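Local atomic coordinates of putative aspartyl-tRNA synthetase (Leishmania major, PDB entry 6OD8), a protein that probably attaches L-aspartate to tRNA(Asp) at the expense of ATP, as a class II aminoacyl-tRNA synthetase of the cytoplasm. Residues 359-364 and 442-447; 363-368 and 398-403. One frame throughout, in Å; residues are numbered along the deposited sequence.

Contact 1 (359-364 and 442-447). With EDO (1,2-ethanediol), chain K.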
loop_
_atom_site.group_PDB
_atom_site.type_symbol
_atom_site.label_atom_id
_atom_site.label_comp_id
_atom_site.label_asym_id
_atom_site.label_seq_id
_atom_site.Cartn_x
_atom_site.Cartn_y
_atom_site.Cartn_z
ATOM N N GLU A 359 -23.096 6.432 16.355
ATOM C CA GLU A 359 -22.635 5.961 17.658
ATOM C C GLU A 359 -21.304 5.239 17.479
ATOM O O GLU A 359 -21.191 4.381 16.584
ATOM C CB GLU A 359 -23.665 5.027 18.311
ATOM N N PRO A 360 -20.282 5.576 18.275
ATOM C CA PRO A 360 -18.975 4.911 18.138
ATOM C C PRO A 360 -19.106 3.397 18.212
ATOM O O PRO A 360 -19.886 2.856 19.003
ATOM C CB PRO A 360 -18.171 5.454 19.325
ATOM C CG PRO A 360 -18.790 6.772 19.625
ATOM C CD PRO A 360 -20.249 6.658 19.278
ATOM N N LEU A 361 -18.322 2.721 17.380
ATOM C CA LEU A 361 -18.360 1.269 17.315
ATOM C C LEU A 361 -17.934 0.661 18.642
ATOM O O LEU A 361 -16.957 1.100 19.261
ATOM C CB LEU A 361 -17.432 0.772 16.212
ATOM C CG LEU A 361 -17.580 -0.693 15.803
ATOM C CD1 LEU A 361 -18.823 -0.780 14.933
ATOM C CD2 LEU A 361 -16.322 -1.181 15.038
ATOM N N VAL A 362 -18.682 -0.350 19.074
ATOM C CA VAL A 362 -18.295 -1.212 20.187
ATOM C C VAL A 362 -17.872 -2.538 19.574
ATOM O O VAL A 362 -18.664 -3.174 18.874
ATOM C CB VAL A 362 -19.443 -1.398 21.185
ATOM C CG1 VAL A 362 -19.034 -2.358 22.303
ATOM C CG2 VAL A 362 -19.862 -0.038 21.773
ATOM N N TRP A 363 -16.613 -2.935 19.790
ATOM C CA TRP A 363 -16.132 -4.190 19.231
ATOM C C TRP A 363 -15.775 -5.226 20.295
ATOM O O TRP A 363 -15.479 -6.365 19.938
ATOM C CB TRP A 363 -14.929 -3.946 18.288
ATOM C CG TRP A 363 -13.636 -3.477 18.920
ATOM C CD1 TRP A 363 -12.553 -4.241 19.241
ATOM C CD2 TRP A 363 -13.286 -2.128 19.252
ATOM N NE1 TRP A 363 -11.551 -3.451 19.763
ATOM C CE2 TRP A 363 -11.989 -2.156 19.808
ATOM C CE3 TRP A 363 -13.953 -0.903 19.152
ATOM C CZ2 TRP A 363 -11.338 -1.002 20.242
ATOM C CZ3 TRP A 363 -13.310 0.244 19.599
ATOM C CH2 TRP A 363 -12.018 0.183 20.135
ATOM N N LYS A 364 -15.801 -4.860 21.576
ATOM C CA LYS A 364 -15.475 -5.751 22.685
ATOM C C LYS A 364 -16.699 -5.994 23.551
ATOM O O LYS A 364 -17.444 -5.053 23.865
ATOM C CB LYS A 364 -14.380 -5.162 23.587
ATOM C CG LYS A 364 -13.056 -4.826 22.909
ATOM C CD LYS A 364 -11.993 -4.509 23.960
ATOM C CE LYS A 364 -10.691 -4.077 23.317
ATOM N NZ LYS A 364 -9.574 -4.058 24.310
ATOM N N GLY A 442 -24.142 -7.004 23.354
ATOM C CA GLY A 442 -23.731 -5.613 23.494
ATOM C C GLY A 442 -22.641 -5.152 22.562
ATOM O O GLY A 442 -22.040 -4.099 22.808
ATOM N N THR A 443 -22.378 -5.887 21.480
ATOM C CA THR A 443 -21.257 -5.586 20.608
ATOM C C THR A 443 -21.727 -5.430 19.168
ATOM O O THR A 443 -22.687 -6.074 18.733
ATOM C CB THR A 443 -20.157 -6.658 20.684
ATOM O OG1 THR A 443 -19.060 -6.264 19.850
ATOM C CG2 THR A 443 -20.685 -8.014 20.240
ATOM N N ASP A 444 -21.049 -4.531 18.450
ATOM C CA ASP A 444 -21.255 -4.264 17.031
ATOM C C ASP A 444 -20.346 -5.096 16.134
ATOM O O ASP A 444 -20.415 -4.943 14.909
ATOM C CB ASP A 444 -20.989 -2.776 16.701
ATOM C CG ASP A 444 -21.889 -1.822 17.465
ATOM O OD1 ASP A 444 -23.117 -2.043 17.522
ATOM O OD2 ASP A 444 -21.355 -0.829 17.999
ATOM N N PHE A 445 -19.506 -5.967 16.712
ATOM C CA PHE A 445 -18.497 -6.730 15.985
ATOM C C PHE A 445 -18.513 -8.177 16.455
ATOM O O PHE A 445 -18.452 -8.427 17.659
ATOM C CB PHE A 445 -17.102 -6.147 16.220
ATOM C CG PHE A 445 -16.024 -6.791 15.375
ATOM C CD1 PHE A 445 -15.685 -6.254 14.144
ATOM C CD2 PHE A 445 -15.379 -7.941 15.795
ATOM C CE1 PHE A 445 -14.702 -6.836 13.352
ATOM C CE2 PHE A 445 -14.404 -8.528 15.000
ATOM C CZ PHE A 445 -14.069 -7.979 13.783
ATOM N N PHE A 446 -18.548 -9.129 15.525
ATOM C CA PHE A 446 -18.520 -10.528 15.944
ATOM C C PHE A 446 -18.141 -11.395 14.753
ATOM O O PHE A 446 -18.215 -10.973 13.593
ATOM C CB PHE A 446 -19.851 -10.971 16.564
ATOM C CG PHE A 446 -20.945 -11.257 15.559
ATOM C CD1 PHE A 446 -21.169 -12.547 15.118
ATOM C CD2 PHE A 446 -21.741 -10.229 15.058
ATOM C CE1 PHE A 446 -22.184 -12.830 14.193
ATOM C CE2 PHE A 446 -22.724 -10.493 14.113
ATOM C CZ PHE A 446 -22.952 -11.790 13.694
ATOM N N ILE A 447 -17.688 -12.606 15.045
ATOM C CA ILE A 447 -17.416 -13.548 13.968
ATOM C C ILE A 447 -18.374 -14.725 14.095
ATOM O O ILE A 447 -18.738 -15.115 15.204
ATOM C CB ILE A 447 -15.939 -13.998 13.944
ATOM C CG1 ILE A 447 -15.669 -15.087 14.967
ATOM C CG2 ILE A 447 -15.026 -12.813 14.211
ATOM C CD1 ILE A 447 -15.734 -16.505 14.408
HETATM C C1 EDO K . -25.990 -4.375 14.566
HETATM O O1 EDO K . -27.230 -3.682 14.723
HETATM C C2 EDO K . -24.992 -3.910 15.606
HETATM O O2 EDO K . -24.466 -2.626 15.252
HETATM O O HOH W 1 -22.224 1.473 18.136
HETATM O O HOH W 2 -17.064 -8.438 20.030
HETATM O O HOH W 3 -19.697 -4.389 24.889
#

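Contact 2 (363-368 and 398-403)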
loop_
_atom_site.group_PDB
_atom_site.type_symbol
_atom_site.label_atom_id
_atom_site.label_comp_id
_atom_site.label_asym_id
_atom_site.label_seq_id
_atom_site.Cartn_x
_atom_site.Cartn_y
_atom_site.Cartn_z
ATOM N N TRP A 363 -16.613 -2.935 19.790
ATOM C CA TRP A 363 -16.132 -4.190 19.231
ATOM C C TRP A 363 -15.775 -5.226 20.295
ATOM O O TRP A 363 -15.479 -6.365 19.938
ATOM C CB TRP A 363 -14.929 -3.946 18.288
ATOM C CG TRP A 363 -13.636 -3.477 18.920
ATOM C CD1 TRP A 363 -12.553 -4.241 19.241
ATOM C CD2 TRP A 363 -13.286 -2.128 19.252
ATOM N NE1 TRP A 363 -11.551 -3.451 19.763
ATOM C CE2 TRP A 363 -11.989 -2.156 19.808
ATOM C CE3 TRP A 363 -13.953 -0.903 19.152
ATOM C CZ2 TRP A 363 -11.338 -1.002 20.242
ATOM C CZ3 TRP A 363 -13.310 0.244 19.599
ATOM C CH2 TRP A 363 -12.018 0.183 20.135
ATOM N N LYS A 364 -15.801 -4.860 21.576
ATOM C CA LYS A 364 -15.475 -5.751 22.685
ATOM C C LYS A 364 -16.699 -5.994 23.551
ATOM O O LYS A 364 -17.444 -5.053 23.865
ATOM C CB LYS A 364 -14.380 -5.162 23.587
ATOM C CG LYS A 364 -13.056 -4.826 22.909
ATOM C CD LYS A 364 -11.993 -4.509 23.960
ATOM C CE LYS A 364 -10.691 -4.077 23.317
ATOM N NZ LYS A 364 -9.574 -4.058 24.310
ATOM N N LEU A 365 -16.876 -7.238 23.994
ATOM C CA LEU A 365 -17.754 -7.474 25.135
ATOM C C LEU A 365 -17.125 -6.890 26.399
ATOM O O LEU A 365 -15.902 -6.856 26.547
ATOM C CB LEU A 365 -17.992 -8.977 25.332
ATOM C CG LEU A 365 -19.186 -9.646 24.650
ATOM C CD1 LEU A 365 -19.024 -9.592 23.166
ATOM C CD2 LEU A 365 -19.349 -11.103 25.123
ATOM N N THR A 366 -17.967 -6.437 27.324
ATOM C CA THR A 366 -17.443 -6.073 28.636
ATOM C C THR A 366 -17.119 -7.339 29.428
ATOM O O THR A 366 -17.703 -8.398 29.181
ATOM C CB THR A 366 -18.437 -5.216 29.423
ATOM O OG1 THR A 366 -19.580 -6.001 29.769
ATOM C CG2 THR A 366 -18.874 -3.993 28.616
ATOM N N PRO A 367 -16.165 -7.271 30.362
ATOM C CA PRO A 367 -15.948 -8.434 31.241
ATOM C C PRO A 367 -17.221 -8.862 31.943
ATOM O O PRO A 367 -17.448 -10.066 32.125
ATOM C CB PRO A 367 -14.874 -7.940 32.223
ATOM C CG PRO A 367 -14.138 -6.856 31.445
ATOM C CD PRO A 367 -15.193 -6.184 30.608
ATOM N N GLU A 368 -18.087 -7.905 32.298
ATOM C CA GLU A 368 -19.316 -8.222 33.020
ATOM C C GLU A 368 -20.291 -9.007 32.150
ATOM O O GLU A 368 -20.906 -9.975 32.614
ATOM C CB GLU A 368 -19.964 -6.936 33.523
ATOM C CG GLU A 368 -19.194 -6.229 34.647
ATOM C CD GLU A 368 -17.926 -5.510 34.177
ATOM O OE1 GLU A 368 -17.855 -5.085 33.005
ATOM O OE2 GLU A 368 -16.995 -5.364 34.995
ATOM N N ARG A 398 -11.543 -9.527 23.947
ATOM C CA ARG A 398 -12.956 -9.805 24.283
ATOM C C ARG A 398 -13.856 -9.764 23.043
ATOM O O ARG A 398 -14.966 -9.211 23.059
ATOM C CB ARG A 398 -13.459 -8.833 25.360
ATOM C CG ARG A 398 -12.660 -8.896 26.672
ATOM C CD ARG A 398 -13.302 -8.066 27.796
ATOM N NE ARG A 398 -13.380 -6.624 27.519
ATOM C CZ ARG A 398 -12.352 -5.786 27.638
ATOM N NH1 ARG A 398 -11.167 -6.255 28.010
ATOM N NH2 ARG A 398 -12.502 -4.484 27.393
ATOM N N MET A 399 -13.391 -10.384 21.963
ATOM C CA MET A 399 -14.083 -10.326 20.681
ATOM C C MET A 399 -14.904 -11.591 20.455
ATOM O O MET A 399 -14.371 -12.710 20.504
ATOM C CB MET A 399 -13.076 -10.076 19.556
ATOM C CG MET A 399 -12.564 -8.634 19.646
ATOM S SD MET A 399 -11.122 -8.281 18.598
ATOM C CE MET A 399 -11.916 -8.123 17.051
ATOM N N LEU A 400 -16.198 -11.393 20.184
ATOM C CA LEU A 400 -17.199 -12.462 20.220
ATOM C C LEU A 400 -17.129 -13.392 19.006
ATOM O O LEU A 400 -17.080 -12.940 17.860
ATOM C CB LEU A 400 -18.593 -11.840 20.304
ATOM C CG LEU A 400 -19.769 -12.788 20.450
ATOM C CD1 LEU A 400 -19.686 -13.329 21.860
ATOM C CD2 LEU A 400 -21.062 -12.005 20.235
ATOM N N ARG A 401 -17.170 -14.700 19.272
ATOM C CA ARG A 401 -17.234 -15.753 18.264
ATOM C C ARG A 401 -18.468 -16.585 18.567
ATOM O O ARG A 401 -18.673 -16.959 19.721
ATOM C CB ARG A 401 -15.998 -16.662 18.314
ATOM C CG ARG A 401 -14.667 -15.961 18.185
ATOM C CD ARG A 401 -13.523 -16.969 18.214
ATOM N NE ARG A 401 -12.215 -16.313 18.132
ATOM C CZ ARG A 401 -11.056 -16.965 18.115
ATOM N NH1 ARG A 401 -11.044 -18.295 18.164
ATOM N NH2 ARG A 401 -9.912 -16.286 18.055
ATOM N N ILE A 402 -19.302 -16.843 17.553
ATOM C CA ILE A 402 -20.464 -17.721 17.681
ATOM C C ILE A 402 -20.390 -18.720 16.539
ATOM O O ILE A 402 -20.199 -18.333 15.381
ATOM C CB ILE A 402 -21.807 -16.957 17.649
ATOM C CG1 ILE A 402 -21.841 -15.866 18.724
ATOM C CG2 ILE A 402 -23.001 -17.923 17.869
ATOM C CD1 ILE A 402 -23.110 -15.026 18.695
ATOM N N ASN A 403 -20.505 -19.997 16.873
ATOM C CA ASN A 403 -20.600 -21.029 15.851
ATOM C C ASN A 403 -21.798 -20.762 14.941
ATOM O O ASN A 403 -22.864 -20.331 15.397
ATOM C CB ASN A 403 -20.730 -22.396 16.527
ATOM C CG ASN A 403 -21.036 -23.483 15.551
ATOM O OD1 ASN A 403 -22.197 -23.803 15.302
ATOM N ND2 ASN A 403 -20.000 -24.060 14.976
HETATM O O HOH W 2 -17.064 -8.438 20.030
#

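Contact 1 (359-364 and 442-447)
D444 and V362 grip each other twice. The amide of V362 gives its hydrogen to D444 OD2, with N and OD2 2.9 Å apart and an almost straight bond (171°); it meets the carboxylate on the anti side, 20° out of its plane. D444 N donates in return to V362 O at 2.8 Å. A chi1 of -60° sets CG of the aspartate beside its own backbone N, and this puts the carboxylate next to the V362 amide.

L361 flanks the pair: its CD1 lies 3.4 Å from D444 CB, the two side chains sliding past each other in opposite directions. Next along, W363 and F445 meet at the roots of their side chains, CB to CB at 3.7 Å, and their rings then diverge, the indole reaching F339 and, through NE1, N336, and the phenyl reaching F335.

Waters add further links. One joins W363 O, F445 O and T443 OG1, accepting from the hydroxyl at 3.0 Å and donating to both carbonyls; another links K364 O to G442 O, and a third connects P360 O with D444 OD2. Further out, K438 makes a salt bridge with D444 OD1, which also accepts a hydrogen bond from an ethanediol, probably from the crystallisation liquor.

Both carboxylate oxygens are thus engaged, OD2 by the V362 amide and a water, OD1 by K438 and the ethanediol, which would be expected to favour the charged form and to fix the irregular 359-364 loop beside the start of strand 445-449.

Contact 2 (363-368 and 398-403)
R398 meets the 363-368 segment through both its backbone and its side chain, and L365 answers each time. L365 N donates to R398 O at 2.9 Å, while R398 NE donates to L365 O at 2.7 Å. That second bond leaves the oxygen nearly along the C=O axis and lies close to the guanidinium plane, though it is bent at the hydrogen (139°). The arginine chain turns at chi3 (-63°) to bring NE round to the carbonyl.

The flat guanidinium is sandwiched between aliphatic carbons: P367 CD packs over one face, 3.6 Å from NE, and K364 CD over the opposite one, 3.5 Å from NH2. The lysine chain runs on, extended, and K364 NZ comes within 4.3 Å of R398 NH2; the carbonyls of D396, which accepts from NZ, and of M395, which accepts from R398 NH1, probably ease the like charges.

Away from the charges, the water that bridges W363 O to F445 O also accepts from L400 N at 3.1 Å. M399 brings its SD to the edge of the indole of W363, 5.5 Å from the centroid of the five-membered ring, a Met-aromatic contact. L365 CD1 rests on L400 CB at 3.7 Å, and L400 continues this apolar patch to V437 and Y441 of helix 427-441.

The paired L365-R398 bonds tie the turn leading into strand 400-403, part of the mixed sheet in the class II (D, K and N) synthetase family region, to the start of helix 367-373, where T366 is the N-cap and its OG1 accepts from R369 N.

In the fold
Contacts 1 and 2 begin from one continuous stretch of chain, sharing W363 and K364, and their centres are 8 Å apart. Their second segments lead into neighbouring parallel strands, 445-449 and 400-403, of the mixed sheet: I447 N lies 2.9 Å from L400 O and I447 O 3.0 Å from I402 N, both probable hydrogen bonds. F445 also packs against M399 near the indole of W363. The 359-368 loop is tied by direct bonds to D444 and R398, just before these strands, and one water on W363 O, shared by the two contacts, reaches F445 and L400. The side chain of M399 lies about 5 Å from a bound ethanediol, and neither contact touches the other subunit of the assembly.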